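Local coordinates for protein N5-carboxyaminoimidazole ribonucleotide synthetase (Bacillus anthracis, PDB 3QFF) that catalyses the ATP-dependent carboxylation of aminoimidazole ribonucleotide with bicarbonate, giving N5-carboxyaminoimidazole ribonucleotide in purine biosynthesis, at residues A[363-366]-A[367-371]; A[334-338]-A[339-343]. One frame throughout, in Å; residues are numbered along the deposited sequence.

Contact 1: residues A[363-366]-A[367-371]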
loop_
_atom_site.group_PDB
_atom_site.type_symbol
_atom_site.label_atom_id
_atom_site.label_comp_id
_atom_site.label_asym_id
_atom_site.label_seq_id
_atom_site.Cartn_x
_atom_site.Cartn_y
_atom_site.Cartn_z
ATOM N N ASP A 363 14.405 -14.254 -1.170
ATOM C CA ASP A 363 15.781 -13.996 -0.730
ATOM C C ASP A 363 16.779 -14.228 -1.859
ATOM O O ASP A 363 17.828 -13.596 -1.901
ATOM C CB ASP A 363 16.164 -14.877 0.463
ATOM C CG ASP A 363 15.487 -14.456 1.758
ATOM O OD1 ASP A 363 15.178 -15.357 2.565
ATOM O OD2 ASP A 363 15.266 -13.240 1.980
ATOM N N ASN A 364 16.453 -15.141 -2.766
ATOM C CA ASN A 364 17.326 -15.424 -3.906
ATOM C C ASN A 364 16.647 -15.042 -5.222
ATOM O O ASN A 364 15.572 -15.551 -5.562
ATOM C CB ASN A 364 17.804 -16.897 -3.872
ATOM C CG ASN A 364 18.695 -17.278 -5.061
ATOM O OD1 ASN A 364 18.527 -16.783 -6.179
ATOM N ND2 ASN A 364 19.639 -18.189 -4.821
ATOM N N ILE A 365 17.279 -14.132 -5.964
ATOM C CA ILE A 365 16.698 -13.635 -7.216
ATOM C C ILE A 365 16.437 -14.728 -8.263
ATOM O O ILE A 365 15.420 -14.690 -8.973
ATOM C CB ILE A 365 17.535 -12.474 -7.813
ATOM C CG1 ILE A 365 17.139 -11.150 -7.158
ATOM C CG2 ILE A 365 17.347 -12.367 -9.330
ATOM C CD1 ILE A 365 15.718 -10.684 -7.492
ATOM N N GLU A 366 17.341 -15.703 -8.351
ATOM C CA GLU A 366 17.184 -16.786 -9.328
ATOM C C GLU A 366 15.969 -17.672 -9.023
ATOM O O GLU A 366 15.355 -18.218 -9.929
ATOM C CB GLU A 366 18.467 -17.627 -9.452
ATOM C CG GLU A 366 19.732 -16.837 -9.860
ATOM C CD GLU A 366 19.657 -16.183 -11.247
ATOM O OE1 GLU A 366 19.046 -16.768 -12.178
ATOM O OE2 GLU A 366 20.234 -15.072 -11.410
ATOM N N VAL A 367 15.611 -17.779 -7.747
ATOM C CA VAL A 367 14.444 -18.556 -7.342
ATOM C C VAL A 367 13.170 -17.838 -7.796
ATOM O O VAL A 367 12.245 -18.468 -8.315
ATOM C CB VAL A 367 14.456 -18.812 -5.818
ATOM C CG1 VAL A 367 13.171 -19.498 -5.358
ATOM C CG2 VAL A 367 15.677 -19.668 -5.436
ATOM N N ALA A 368 13.150 -16.511 -7.635
ATOM C CA ALA A 368 12.044 -15.686 -8.126
ATOM C C ALA A 368 11.896 -15.784 -9.639
ATOM O O ALA A 368 10.778 -15.899 -10.160
ATOM C CB ALA A 368 12.223 -14.228 -7.687
ATOM N N LEU A 369 13.024 -15.741 -10.351
ATOM C CA LEU A 369 12.995 -15.915 -11.807
ATOM C C LEU A 369 12.401 -17.262 -12.197
ATOM O O LEU A 369 11.573 -17.344 -13.107
ATOM C CB LEU A 369 14.385 -15.727 -12.423
ATOM C CG LEU A 369 14.874 -14.275 -12.513
ATOM C CD1 LEU A 369 16.321 -14.226 -12.988
ATOM C CD2 LEU A 369 13.977 -13.452 -13.419
ATOM N N GLU A 370 12.807 -18.304 -11.480
ATOM C CA GLU A 370 12.316 -19.656 -11.733
ATOM C C GLU A 370 10.824 -19.757 -11.442
ATOM O O GLU A 370 10.075 -20.398 -12.196
ATOM C CB GLU A 370 13.098 -20.660 -10.891
ATOM C CG GLU A 370 13.450 -21.937 -11.631
ATOM C CD GLU A 370 13.671 -23.109 -10.690
ATOM O OE1 GLU A 370 12.801 -23.341 -9.812
ATOM O OE2 GLU A 370 14.707 -23.807 -10.825
ATOM N N LYS A 371 10.383 -19.096 -10.370
ATOM C CA LYS A 371 8.965 -19.080 -10.028
ATOM C C LYS A 371 8.092 -18.571 -11.185
ATOM O O LYS A 371 7.092 -19.199 -11.524
ATOM C CB LYS A 371 8.699 -18.270 -8.750
ATOM C CG LYS A 371 7.217 -18.224 -8.355
ATOM C CD LYS A 371 6.704 -19.577 -7.827
ATOM C CE LYS A 371 5.184 -19.519 -7.673
ATOM N NZ LYS A 371 4.580 -20.828 -7.292
#
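Asn364 is the N-cap of helix 365-374, and the contact is the start of that helix, where Asn364, Ile365 and Glu366 meet Val367, Leu369 and Glu370. The side chain of Asn364 folds back over the helix start: with CG anti to the backbone N (chi1 178°), OD1 comes 2.7 Å from the backbone N of Glu366 in a weak, bent bond, and lies 3.5 Å from the backbone N of Val367 in a second weak one. The backbone O of Asn364 adds weak bonds to the N atoms of Val367 and Ala368. The next two i to i+4 bonds are firmer, Leu369 N to Ile365 O and Glu370 N to Glu366 O both at 3.0 Å. The capping side chain also touches a hydrocarbon: Val367 lies across Asn364, and its CG2 methyl meets Asn364 CB at 3.8 Å. On the sheet-facing flank Ile365 CG2 lies 4.2 Å from Leu369 CD1; with Ala368 they pack on Val317 of strand 316-322, and Ile365 and Leu369 also reach Ile228 of strand 223-229. Glu366 and Leu369 extend alongside each other. A bend at chi2 (-63°) brings the carboxylate of Glu366 round toward the end of Leu369, and its two oxygens part company: OE2 forms a salt bridge with Arg232, whereas OE1 rests 3.8 Å from Leu369 CD1.

Contact 2: residues A[334-338]-A[339-343]; sequences NRLTG and CYLHL
Leu336 and Cys339 close a type II beta turn that leads into strand 339-343, an edge strand, within this chain, of the large antiparallel sheet. Cys339 N donates to Leu336 O at 3.1 Å. Gly338 occupies the third position of the turn with a positive phi (67°), the conformation this turn type calls for. Both side chains at the ends of the turn have their gamma atom beside the backbone N, anti to the carbonyl carbon, Leu336 CG at chi1 -66° and Cys339 SG at -60°. Their CB atoms lie 4.1 Å apart, and Cys339 CB also sits 3.2 Å from Leu336 O. Beyond the turn Cys339 packs on Val358 and Ile360 of strand 354-361. Leu341, two residues further along the strand, adds a second aliphatic contact: its CD2 meets Leu336 CD1 at 4.3 Å, methyl to methyl. Tyr340 leaves the backbone directed away from the loop, but CE1 of its ring lies 3.7 Å from Gly338 O, at an oblique angle. Its hydroxyl belongs to the dimer interface, hydrogen-bonded to Glu291 OE1 and the backbone N of Glu309, both of the second subunit. The chemistry is thus mainly apolar: one turn bond and a small set of aliphatic contacts set the entry to the strand, whereas the polar end of Tyr340 is satisfied by two partners across the subunit boundary, which ties the strand to the neighbouring chain.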
loop_
_atom_site.group_PDB
_atom_site.type_symbol
_atom_site.label_atom_id
_atom_site.label_comp_id
_atom_site.label_asym_id
_atom_site.label_seq_id
_atom_site.Cartn_x
_atom_site.Cartn_y
_atom_site.Cartn_z
ATOM N N ASN A 334 -4.104 -19.924 -7.426
ATOM C CA ASN A 334 -3.717 -20.816 -6.329
ATOM C C ASN A 334 -2.215 -21.105 -6.247
ATOM O O ASN A 334 -1.737 -21.648 -5.257
ATOM C CB ASN A 334 -4.515 -22.130 -6.409
ATOM C CG ASN A 334 -4.243 -22.913 -7.695
ATOM O OD1 ASN A 334 -4.136 -22.340 -8.789
ATOM N ND2 ASN A 334 -4.135 -24.235 -7.566
ATOM N N ARG A 335 -1.464 -20.740 -7.281
ATOM C CA ARG A 335 -0.034 -21.023 -7.297
ATOM C C ARG A 335 0.794 -19.776 -7.004
ATOM O O ARG A 335 2.023 -19.794 -7.141
ATOM C CB ARG A 335 0.390 -21.644 -8.632
ATOM C CG ARG A 335 -0.371 -22.907 -9.000
ATOM C CD ARG A 335 0.569 -24.004 -9.448
ATOM N NE ARG A 335 1.118 -23.780 -10.787
ATOM C CZ ARG A 335 1.834 -24.675 -11.468
ATOM N NH1 ARG A 335 2.096 -25.870 -10.945
ATOM N NH2 ARG A 335 2.289 -24.381 -12.681
ATOM N N LEU A 336 0.129 -18.713 -6.550
ATOM C CA LEU A 336 0.774 -17.408 -6.426
ATOM C C LEU A 336 1.395 -17.119 -5.061
ATOM O O LEU A 336 1.481 -15.956 -4.646
ATOM C CB LEU A 336 -0.178 -16.285 -6.851
ATOM C CG LEU A 336 -0.584 -16.270 -8.329
ATOM C CD1 LEU A 336 -1.606 -15.175 -8.571
ATOM C CD2 LEU A 336 0.635 -16.073 -9.232
ATOM N N THR A 337 1.858 -18.173 -4.390
ATOM C CA THR A 337 2.620 -18.050 -3.140
ATOM C C THR A 337 3.903 -17.219 -3.331
ATOM O O THR A 337 4.626 -17.393 -4.322
ATOM C CB THR A 337 2.954 -19.445 -2.534
ATOM O OG1 THR A 337 3.650 -19.287 -1.284
ATOM C CG2 THR A 337 3.821 -20.246 -3.467
ATOM N N GLY A 338 4.172 -16.310 -2.393
ATOM C CA GLY A 338 5.340 -15.427 -2.474
ATOM C C GLY A 338 5.273 -14.424 -3.625
ATOM O O GLY A 338 6.285 -13.815 -3.983
ATOM N N CYS A 339 4.080 -14.262 -4.196
ATOM C CA CYS A 339 3.840 -13.365 -5.315
ATOM C C CYS A 339 2.820 -12.341 -4.863
ATOM O O CYS A 339 1.879 -12.681 -4.133
ATOM C CB CYS A 339 3.290 -14.128 -6.524
ATOM S SG CYS A 339 4.372 -15.433 -7.153
ATOM N N TYR A 340 3.003 -11.095 -5.288
ATOM C CA TYR A 340 2.127 -10.002 -4.861
ATOM C C TYR A 340 1.478 -9.345 -6.071
ATOM O O TYR A 340 2.124 -8.613 -6.846
ATOM C CB TYR A 340 2.895 -9.025 -3.949
ATOM C CG TYR A 340 3.402 -9.766 -2.735
ATOM C CD1 TYR A 340 4.648 -10.402 -2.753
ATOM C CD2 TYR A 340 2.591 -9.925 -1.605
ATOM C CE1 TYR A 340 5.106 -11.139 -1.660
ATOM C CE2 TYR A 340 3.046 -10.655 -0.496
ATOM C CZ TYR A 340 4.296 -11.261 -0.534
ATOM O OH TYR A 340 4.740 -11.999 0.541
ATOM N N LEU A 341 0.189 -9.642 -6.223
ATOM C CA LEU A 341 -0.552 -9.299 -7.424
ATOM C C LEU A 341 -1.097 -7.880 -7.378
ATOM O O LEU A 341 -1.683 -7.464 -6.379
ATOM C CB LEU A 341 -1.691 -10.312 -7.631
ATOM C CG LEU A 341 -2.597 -10.243 -8.862
ATOM C CD1 LEU A 341 -1.792 -10.347 -10.175
ATOM C CD2 LEU A 341 -3.656 -11.346 -8.791
ATOM N N HIS A 342 -0.883 -7.138 -8.460
ATOM C CA HIS A 342 -1.547 -5.859 -8.670
ATOM C C HIS A 342 -2.349 -5.907 -9.957
ATOM O O HIS A 342 -1.825 -6.270 -11.009
ATOM C CB HIS A 342 -0.524 -4.722 -8.673
ATOM C CG HIS A 342 0.279 -4.670 -7.412
ATOM N ND1 HIS A 342 0.013 -3.779 -6.394
ATOM C CD2 HIS A 342 1.283 -5.458 -6.967
ATOM C CE1 HIS A 342 0.852 -3.996 -5.394
ATOM N NE2 HIS A 342 1.619 -5.023 -5.710
ATOM N N LEU A 343 -3.627 -5.583 -9.867
ATOM C CA LEU A 343 -4.448 -5.518 -11.068
ATOM C C LEU A 343 -5.125 -4.156 -11.146
ATOM O O LEU A 343 -5.575 -3.623 -10.138
ATOM C CB LEU A 343 -5.444 -6.684 -11.133
ATOM C CG LEU A 343 -4.830 -8.092 -11.214
ATOM C CD1 LEU A 343 -5.908 -9.173 -11.092
ATOM C CD2 LEU A 343 -4.050 -8.300 -12.510
#

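Both contacts are local and belong to the C-terminal region, their centres 14 Å apart, but they start different elements: contact 2 leads into an edge strand, contact 1 begins the helix that follows strand 354-361, the strand paired with 339-343. Contact 2 is the more buried and lies at the dimer interface; contact 1 is partly exposed and untouched by the second subunit. Accordingly, polar capping marks the outer flank of 363-371, with aliphatic packing beneath, while 334-343 relies more on aliphatic groups. The two meet where Lys371 NZ lies 2.8 Å from Arg335 O, a probable hydrogen bond, and Lys371 CG packs near Cys339 SG.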